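Local coordinates for phenolpthiocerol synthesis type-I polyketide synthase ppsA (Mycobacterium bovis, PDB 7AKC), which probably loads extender units, through this acyltransferase domain of a multifunctional polyketide synthase, for the lipid core of phthiocerols and phenolphthiocerols, at residues D106-H111 against I239-T244; G130-A135 against L229-P234; V182-T187 against P213-M218. One frame throughout, in Å; residues are numbered along the deposited sequence. Where two conformers were deposited one is given.

Interaction 1. Residues D106-H111 against I239-T244; sequences DLVIGH and IGIIST
Val108 and Ile241 pair in parallel register, and two backbone hydrogen bonds flank the pair: Val108 N gives to Gly240 O (2.9 Å), and Ile242 N gives to Val108 O (3.2 Å). The second is close to straight at its acceptor, with a C=O...N angle of 174°. Two CA-H...O contacts lie beside them, from Leu107 CA to Gly240 O and from Ile241 CA to Val108 O. Further on the strands diverge, and a water bridges them, taking the N-H of Gly110, with the water O 2.7 Å from Ile242 O. The last link is a side chain's: a chi1 of 57° sets Thr244 OG1 between its own backbone N and carbonyl carbon, and OG1 donates to Gly110 O over 2.7 Å, in the carbonyl plane.

Branched and long aliphatic residues suit the two faces of such a sheet. On one, Leu107 CD2 meets Ile242 CD1 at 3.8 Å, and helix 270-278 packs over them through Ala273 and Ala277. On the other, Val108 CG2 meets Ile241 CD1 at 3.8 Å, with Ala118 of helix 115-121 against both residues. Glycine at 240 leaves room for Leu107 CD1, which lies against the Gly240 backbone. Strand 240-242 thus edges a parallel sheet in the alpha/beta core of the acyltransferase domain, and strand 107-110 runs into a GxSxG sequence consistent with a nucleophile elbow.

Interaction 2. Residues G130-A135 against L229-P234; sequences GLRVTA and LADLTP
A type I beta turn, Leu229 to Leu232, follows helix 222-228 and packs against helix 127-141 in the helical part of the acyltransferase domain. The turn is closed by Leu232 N to Leu229 O, and the ends of both leucines reach the helix; Asp231 between them is exposed, its carboxylate reaching back to the helix.

The apolar part centres on Val133. Its CG2 methyl touches Leu232 CD1 at 3.6 Å and Leu229 CD2 at 3.9 Å, each leucine meeting the valine at about a right angle. A short branched residue fits here, since it offers one methyl to two longer side chains. Trp260 of helix 257-265 touches both Val133 and Leu232, and Ala257 touches Leu229, so the leucines are buried between helices 127-141 and 257-265.

One helix position earlier, Arg132 extends along the border of this apolar patch. With CG opposite the backbone N (chi1 -167°) and the chain drawn out to NE, its guanidinium lies alongside the leucines: Leu229 CD2 is over one face, and Leu232 CD2 approaches NH2 obliquely at 4.0 Å. The long aliphatic shaft lets a charge reach the turn from a helix. The salt bridge is end-on, NH1 and NH2 converging on Asp231 OD1, each at 2.8 Å. OD1 lies in the guanidinium plane, but the carboxylate stands 88° to it, so NH1 meets the syn lone pair of OD1 and NH2 comes from above the carboxylate plane.

Interaction 3. Residues V182-T187 against P213-M218; sequences VIAGPT and PHNPAM
Ala184, on strand 180-184, meets the 213-218 loop through its methyl. CB rests 3.6 Å from Pro213 O, 3.9 Å from His214 O and 3.9 Å from Asn215 ND2. A small side chain suits this place, where the CA atoms of Ala184 and Asn215 are 5.7 Å apart. The carbonyl of Ala184 faces the same residue, with its O 3.5 Å from Asn215 CB. At Gly185 the chain turns a corner, and Gly185 CA lies 4.0 Å from Asn215 OD1; the meeting is by van der Waals contact, and the amide makes its hydrogen bonds within its own loop.

Asparagine suits this place. A chi1 of 73° brings CG between the backbone N and carbonyl carbon, from where OD1 accepts from Ala217 N (3.2 Å) in an Asx turn leading into the 3-10 segment 216-218. ND2 bonds chiefly to Ala212 O, just before the segment, and also to Pro213 O at 2.9 Å, from above the carbonyl plane. Both ends of the amide are thereby engaged, which should hold its rotation. The same loop carries His214, whose NE2 bonds to Ser112 OG.

Strand 180-184 lies between 171-177 and 148-153 in the four-stranded antiparallel sheet of the ferredoxin-like small subdomain of acyltransferases: Ala184 packs on Met150, Asn215 and Pro216 on Thr171, and the loop continues from here to helix 222-228.

The three contacts are nested along the chain, interaction 3 inside the loop closed by interaction 2, and that inside the loop closed by interaction 1. None touches another. Interactions 1 and 3 lie on opposite sides of the chain's centre, their centres 24 Å apart, yet their nearest atoms come within about 6 Å. There strand 107-110 leads to Ser112 of the probable nucleophile elbow, and His214 of the 213-218 loop hydrogen-bonds to that serine, an arrangement consistent with the acyltransferase active site lying between the parallel core and the antiparallel sheet. Interaction 2 is more remote, its centre 18 Å from that of interaction 1 and 23 Å from that of interaction 3.

Interaction 1. Residues D106-H111 against I239-T244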
loop_
_atom_site.group_PDB
_atom_site.type_symbol
_atom_site.label_atom_id
_atom_site.label_comp_id
_atom_site.label_asym_id
_atom_site.label_seq_id
_atom_site.Cartn_x
_atom_site.Cartn_y
_atom_site.Cartn_z
ATOM N N ASP A 106 -12.314 2.405 13.328
ATOM C CA ASP A 106 -13.650 2.308 12.763
ATOM C C ASP A 106 -13.560 1.895 11.271
ATOM O O ASP A 106 -14.562 1.494 10.678
ATOM C CB ASP A 106 -14.347 3.656 12.892
ATOM C CG ASP A 106 -14.424 4.103 14.341
ATOM O OD1 ASP A 106 -15.141 3.435 15.132
ATOM O OD2 ASP A 106 -13.751 5.105 14.693
ATOM N N LEU A 107 -12.360 1.986 10.681
ATOM C CA LEU A 107 -12.105 1.719 9.285
ATOM C C LEU A 107 -10.609 1.464 9.122
ATOM O O LEU A 107 -9.782 1.994 9.877
ATOM C CB LEU A 107 -12.482 2.965 8.479
ATOM C CG LEU A 107 -12.483 2.808 6.975
ATOM C CD1 LEU A 107 -13.870 2.502 6.470
ATOM C CD2 LEU A 107 -11.970 4.072 6.300
ATOM N N VAL A 108 -10.274 0.595 8.186
ATOM C CA VAL A 108 -8.864 0.339 7.882
ATOM C C VAL A 108 -8.575 0.582 6.407
ATOM O O VAL A 108 -9.437 0.382 5.559
ATOM C CB VAL A 108 -8.380 -1.053 8.369
ATOM C CG1 VAL A 108 -8.550 -1.208 9.879
ATOM C CG2 VAL A 108 -9.079 -2.169 7.622
ATOM N N ILE A 109 -7.330 1.008 6.093
ATOM C CA ILE A 109 -6.874 1.190 4.726
ATOM C C ILE A 109 -5.494 0.594 4.664
ATOM O O ILE A 109 -4.635 0.924 5.463
ATOM C CB ILE A 109 -6.867 2.677 4.302
ATOM C CG1 ILE A 109 -8.312 3.253 4.299
ATOM C CG2 ILE A 109 -6.219 2.824 2.944
ATOM C CD1 ILE A 109 -8.418 4.757 4.023
ATOM N N GLY A 110 -5.302 -0.320 3.743
ATOM C CA GLY A 110 -4.007 -0.957 3.535
ATOM C C GLY A 110 -3.430 -0.437 2.233
ATOM O O GLY A 110 -4.108 -0.439 1.209
ATOM N N HIS A 111 -2.166 -0.023 2.264
ATOM C CA HIS A 111 -1.385 0.515 1.156
ATOM C C HIS A 111 -0.482 -0.605 0.630
ATOM O O HIS A 111 0.287 -1.203 1.395
ATOM C CB HIS A 111 -0.559 1.677 1.703
ATOM C CG HIS A 111 0.497 2.231 0.810
ATOM N ND1 HIS A 111 1.752 1.618 0.706
ATOM C CD2 HIS A 111 0.527 3.400 0.128
ATOM C CE1 HIS A 111 2.470 2.407 -0.087
ATOM N NE2 HIS A 111 1.766 3.481 -0.472
ATOM N N ILE A 239 -15.123 -4.886 10.497
ATOM C CA ILE A 239 -14.809 -3.459 10.533
ATOM C C ILE A 239 -14.726 -2.984 9.074
ATOM O O ILE A 239 -14.290 -3.742 8.205
ATOM C CB ILE A 239 -13.463 -3.255 11.278
ATOM C CG1 ILE A 239 -13.577 -3.692 12.745
ATOM C CG2 ILE A 239 -12.934 -1.829 11.174
ATOM C CD1 ILE A 239 -12.212 -3.833 13.406
ATOM N N GLY A 240 -15.136 -1.751 8.809
ATOM C CA GLY A 240 -15.047 -1.194 7.456
ATOM C C GLY A 240 -13.638 -1.182 6.892
ATOM O O GLY A 240 -12.676 -1.016 7.630
ATOM N N ILE A 241 -13.510 -1.423 5.594
ATOM C CA ILE A 241 -12.233 -1.390 4.916
ATOM C C ILE A 241 -12.434 -0.797 3.534
ATOM O O ILE A 241 -13.446 -1.077 2.870
ATOM C CB ILE A 241 -11.601 -2.799 4.834
ATOM C CG1 ILE A 241 -10.263 -2.764 4.037
ATOM C CG2 ILE A 241 -12.588 -3.845 4.296
ATOM C CD1 ILE A 241 -9.376 -3.937 4.305
ATOM N N ILE A 242 -11.548 0.117 3.181
ATOM C CA ILE A 242 -11.508 0.652 1.839
ATOM C C ILE A 242 -10.290 0.034 1.185
ATOM O O ILE A 242 -9.155 0.194 1.673
ATOM C CB ILE A 242 -11.477 2.184 1.735
ATOM C CG1 ILE A 242 -12.643 2.800 2.548
ATOM C CG2 ILE A 242 -11.495 2.604 0.256
ATOM C CD1 ILE A 242 -12.656 4.271 2.545
ATOM N N SER A 243 -10.513 -0.766 0.141
ATOM C CA SER A 243 -9.386 -1.363 -0.587
ATOM C C SER A 243 -8.701 -0.308 -1.448
ATOM O O SER A 243 -9.350 0.577 -1.991
ATOM C CB SER A 243 -9.906 -2.465 -1.503
ATOM O OG SER A 243 -8.866 -3.074 -2.248
ATOM N N THR A 244 -7.397 -0.438 -1.620
ATOM C CA THR A 244 -6.636 0.406 -2.529
ATOM C C THR A 244 -6.354 -0.356 -3.848
ATOM O O THR A 244 -5.627 0.152 -4.729
ATOM C CB THR A 244 -5.316 0.828 -1.858
ATOM O OG1 THR A 244 -4.541 -0.335 -1.465
ATOM C CG2 THR A 244 -5.546 1.800 -0.658
HETATM O O HOH W 1 -7.199 -1.610 2.153
#

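Interaction 2. Residues G130-A135 against L229-P234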
loop_
_atom_site.group_PDB
_atom_site.type_symbol
_atom_site.label_atom_id
_atom_site.label_comp_id
_atom_site.label_asym_id
_atom_site.label_seq_id
_atom_site.Cartn_x
_atom_site.Cartn_y
_atom_site.Cartn_z
ATOM N N GLY A 130 -3.689 -14.375 6.821
ATOM C CA GLY A 130 -2.931 -13.198 6.417
ATOM C C GLY A 130 -1.461 -13.555 6.285
ATOM O O GLY A 130 -0.832 -13.250 5.272
ATOM N N LEU A 131 -0.928 -14.280 7.277
ATOM C CA LEU A 131 0.459 -14.739 7.235
ATOM C C LEU A 131 0.696 -15.712 6.089
ATOM O O LEU A 131 1.793 -15.742 5.547
ATOM C CB LEU A 131 0.877 -15.409 8.555
ATOM C CG LEU A 131 0.848 -14.530 9.804
ATOM C CD1 LEU A 131 1.259 -15.302 11.015
ATOM C CD2 LEU A 131 1.703 -13.301 9.646
ATOM N N ARG A 132 -0.321 -16.490 5.707
ATOM C CA ARG A 132 -0.217 -17.446 4.616
ATOM C C ARG A 132 -0.179 -16.686 3.296
ATOM O O ARG A 132 0.656 -16.997 2.445
ATOM C CB ARG A 132 -1.400 -18.403 4.630
ATOM C CG ARG A 132 -1.205 -19.610 3.718
ATOM C CD ARG A 132 -2.567 -20.064 3.256
ATOM N NE ARG A 132 -2.503 -20.998 2.133
ATOM C CZ ARG A 132 -3.575 -21.507 1.530
ATOM N NH1 ARG A 132 -3.435 -22.372 0.535
ATOM N NH2 ARG A 132 -4.797 -21.158 1.924
ATOM N N VAL A 133 -1.014 -15.643 3.140
ATOM C CA VAL A 133 -0.955 -14.814 1.930
ATOM C C VAL A 133 0.429 -14.146 1.838
ATOM O O VAL A 133 1.063 -14.210 0.798
ATOM C CB VAL A 133 -2.096 -13.766 1.877
ATOM C CG1 VAL A 133 -1.890 -12.797 0.719
ATOM C CG2 VAL A 133 -3.440 -14.455 1.753
ATOM N N THR A 134 0.924 -13.628 2.973
ATOM C CA THR A 134 2.213 -12.953 3.050
ATOM C C THR A 134 3.335 -13.867 2.627
ATOM O O THR A 134 4.073 -13.511 1.724
ATOM C CB THR A 134 2.449 -12.370 4.458
ATOM O OG1 THR A 134 1.352 -11.506 4.781
ATOM C CG2 THR A 134 3.747 -11.574 4.523
ATOM N N ALA A 135 3.416 -15.077 3.216
ATOM C CA ALA A 135 4.448 -16.047 2.877
ATOM C C ALA A 135 4.326 -16.553 1.444
ATOM O O ALA A 135 5.342 -16.646 0.769
ATOM C CB ALA A 135 4.447 -17.219 3.882
ATOM N N LEU A 229 -3.352 -20.060 -3.377
ATOM C CA LEU A 229 -4.292 -19.502 -2.409
ATOM C C LEU A 229 -5.755 -19.859 -2.745
ATOM O O LEU A 229 -6.665 -19.234 -2.207
ATOM C CB LEU A 229 -4.132 -17.977 -2.333
ATOM C CG LEU A 229 -2.775 -17.463 -1.879
ATOM C CD1 LEU A 229 -2.566 -16.027 -2.321
ATOM C CD2 LEU A 229 -2.627 -17.554 -0.388
ATOM N N ALA A 230 -5.981 -20.880 -3.601
ATOM C CA ALA A 230 -7.327 -21.317 -4.007
ATOM C C ALA A 230 -8.292 -21.594 -2.864
ATOM O O ALA A 230 -9.450 -21.161 -2.931
ATOM C CB ALA A 230 -7.239 -22.527 -4.916
ATOM N N ASP A 231 -7.817 -22.235 -1.793
ATOM C CA ASP A 231 -8.700 -22.570 -0.677
ATOM C C ASP A 231 -8.846 -21.479 0.381
ATOM O O ASP A 231 -9.320 -21.784 1.476
ATOM C CB ASP A 231 -8.306 -23.897 -0.017
ATOM C CG ASP A 231 -6.946 -23.893 0.648
ATOM O OD1 ASP A 231 -6.106 -23.059 0.271
ATOM O OD2 ASP A 231 -6.722 -24.738 1.546
ATOM N N LEU A 232 -8.519 -20.209 0.065
ATOM C CA LEU A 232 -8.728 -19.129 1.033
ATOM C C LEU A 232 -10.206 -18.950 1.267
ATOM O O LEU A 232 -10.969 -18.952 0.303
ATOM C CB LEU A 232 -8.176 -17.786 0.522
ATOM C CG LEU A 232 -6.772 -17.420 0.940
ATOM C CD1 LEU A 232 -6.490 -15.987 0.559
ATOM C CD2 LEU A 232 -6.540 -17.595 2.432
ATOM N N THR A 233 -10.618 -18.803 2.526
ATOM C CA THR A 233 -12.028 -18.602 2.835
ATOM C C THR A 233 -12.245 -17.264 3.507
ATOM O O THR A 233 -12.478 -17.199 4.728
ATOM C CB THR A 233 -12.609 -19.753 3.662
ATOM O OG1 THR A 233 -11.971 -19.823 4.939
ATOM C CG2 THR A 233 -12.537 -21.098 2.949
ATOM N N PRO A 234 -12.237 -16.183 2.710
ATOM C CA PRO A 234 -12.474 -14.870 3.297
ATOM C C PRO A 234 -13.910 -14.726 3.760
ATOM O O PRO A 234 -14.827 -15.381 3.260
ATOM C CB PRO A 234 -12.177 -13.908 2.145
ATOM C CG PRO A 234 -12.478 -14.693 0.928
ATOM C CD PRO A 234 -12.054 -16.093 1.248
#

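Interaction 3. Residues V182-T187 against P213-M218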
loop_
_atom_site.group_PDB
_atom_site.type_symbol
_atom_site.label_atom_id
_atom_site.label_comp_id
_atom_site.label_asym_id
_atom_site.label_seq_id
_atom_site.Cartn_x
_atom_site.Cartn_y
_atom_site.Cartn_z
ATOM N N VAL A 182 4.095 7.496 -7.549
ATOM C CA VAL A 182 5.188 6.529 -7.591
ATOM C C VAL A 182 5.087 5.704 -8.861
ATOM O O VAL A 182 3.986 5.228 -9.190
ATOM C CB VAL A 182 5.121 5.611 -6.349
ATOM C CG1 VAL A 182 6.208 4.535 -6.405
ATOM C CG2 VAL A 182 5.223 6.441 -5.074
ATOM N N ILE A 183 6.193 5.549 -9.587
ATOM C CA ILE A 183 6.265 4.679 -10.766
ATOM C C ILE A 183 7.052 3.383 -10.384
ATOM O O ILE A 183 7.836 3.400 -9.448
ATOM C CB ILE A 183 6.911 5.348 -11.953
ATOM C CG1 ILE A 183 8.343 5.845 -11.613
ATOM C CG2 ILE A 183 6.008 6.539 -12.391
ATOM C CD1 ILE A 183 9.088 6.348 -12.850
ATOM N N ALA A 184 6.852 2.308 -11.133
ATOM C CA ALA A 184 7.478 1.039 -10.831
ATOM C C ALA A 184 7.814 0.319 -12.129
ATOM O O ALA A 184 7.038 0.351 -13.077
ATOM C CB ALA A 184 6.541 0.180 -9.969
ATOM N N GLY A 185 8.942 -0.374 -12.117
ATOM C CA GLY A 185 9.405 -1.101 -13.284
ATOM C C GLY A 185 10.863 -1.508 -13.132
ATOM O O GLY A 185 11.447 -1.403 -12.049
ATOM N N PRO A 186 11.487 -1.982 -14.226
ATOM C CA PRO A 186 12.896 -2.395 -14.143
ATOM C C PRO A 186 13.802 -1.296 -13.548
ATOM O O PRO A 186 13.656 -0.119 -13.955
ATOM C CB PRO A 186 13.257 -2.743 -15.600
ATOM C CG PRO A 186 11.928 -3.127 -16.219
ATOM C CD PRO A 186 10.936 -2.148 -15.586
ATOM N N THR A 187 14.678 -1.631 -12.587
ATOM C CA THR A 187 15.475 -0.610 -11.900
ATOM C C THR A 187 16.225 0.352 -12.845
ATOM O O THR A 187 16.194 1.559 -12.619
ATOM C CB THR A 187 16.429 -1.209 -10.855
ATOM O OG1 THR A 187 16.805 -0.171 -9.990
ATOM C CG2 THR A 187 17.704 -1.811 -11.453
ATOM N N PRO A 213 6.434 -4.314 -6.686
ATOM C CA PRO A 213 5.172 -4.785 -7.163
ATOM C C PRO A 213 4.502 -3.685 -8.006
ATOM O O PRO A 213 5.152 -2.742 -8.353
ATOM C CB PRO A 213 4.448 -5.092 -5.842
ATOM C CG PRO A 213 5.199 -4.365 -4.741
ATOM C CD PRO A 213 6.326 -3.617 -5.411
ATOM N N HIS A 214 3.233 -3.865 -8.357
ATOM C CA HIS A 214 2.446 -2.814 -9.059
ATOM C C HIS A 214 3.042 -2.461 -10.420
ATOM O O HIS A 214 3.022 -1.285 -10.775
ATOM C CB HIS A 214 2.160 -1.637 -8.131
ATOM C CG HIS A 214 1.842 -2.103 -6.760
ATOM N ND1 HIS A 214 0.774 -2.921 -6.504
ATOM C CD2 HIS A 214 2.486 -1.937 -5.594
ATOM C CE1 HIS A 214 0.748 -3.216 -5.230
ATOM N NE2 HIS A 214 1.784 -2.637 -4.663
ATOM N N ASN A 215 3.488 -3.481 -11.142
ATOM C CA ASN A 215 4.076 -3.272 -12.488
ATOM C C ASN A 215 3.973 -4.590 -13.266
ATOM O O ASN A 215 3.719 -5.609 -12.638
ATOM C CB ASN A 215 5.472 -2.647 -12.387
ATOM C CG ASN A 215 6.515 -3.617 -11.884
ATOM O OD1 ASN A 215 7.117 -4.337 -12.666
ATOM N ND2 ASN A 215 6.736 -3.632 -10.585
ATOM N N PRO A 216 4.147 -4.596 -14.605
ATOM C CA PRO A 216 3.976 -5.809 -15.408
ATOM C C PRO A 216 4.806 -7.044 -15.030
ATOM O O PRO A 216 4.469 -8.107 -15.444
ATOM C CB PRO A 216 4.350 -5.341 -16.823
ATOM C CG PRO A 216 3.978 -3.893 -16.832
ATOM C CD PRO A 216 4.394 -3.431 -15.457
ATOM N N ALA A 217 5.856 -6.861 -14.243
ATOM C CA ALA A 217 6.673 -8.005 -13.793
ATOM C C ALA A 217 5.852 -8.919 -12.880
ATOM O O ALA A 217 6.215 -10.079 -12.726
ATOM C CB ALA A 217 7.896 -7.510 -13.091
ATOM N N MET A 218 4.788 -8.382 -12.293
ATOM C CA MET A 218 3.908 -9.199 -11.422
ATOM C C MET A 218 2.937 -10.070 -12.235
ATOM O O MET A 218 2.375 -10.998 -11.652
ATOM C CB MET A 218 3.131 -8.289 -10.466
ATOM C CG MET A 218 4.030 -7.431 -9.614
ATOM S SD MET A 218 4.928 -8.402 -8.387
ATOM C CE MET A 218 6.593 -8.326 -9.041
#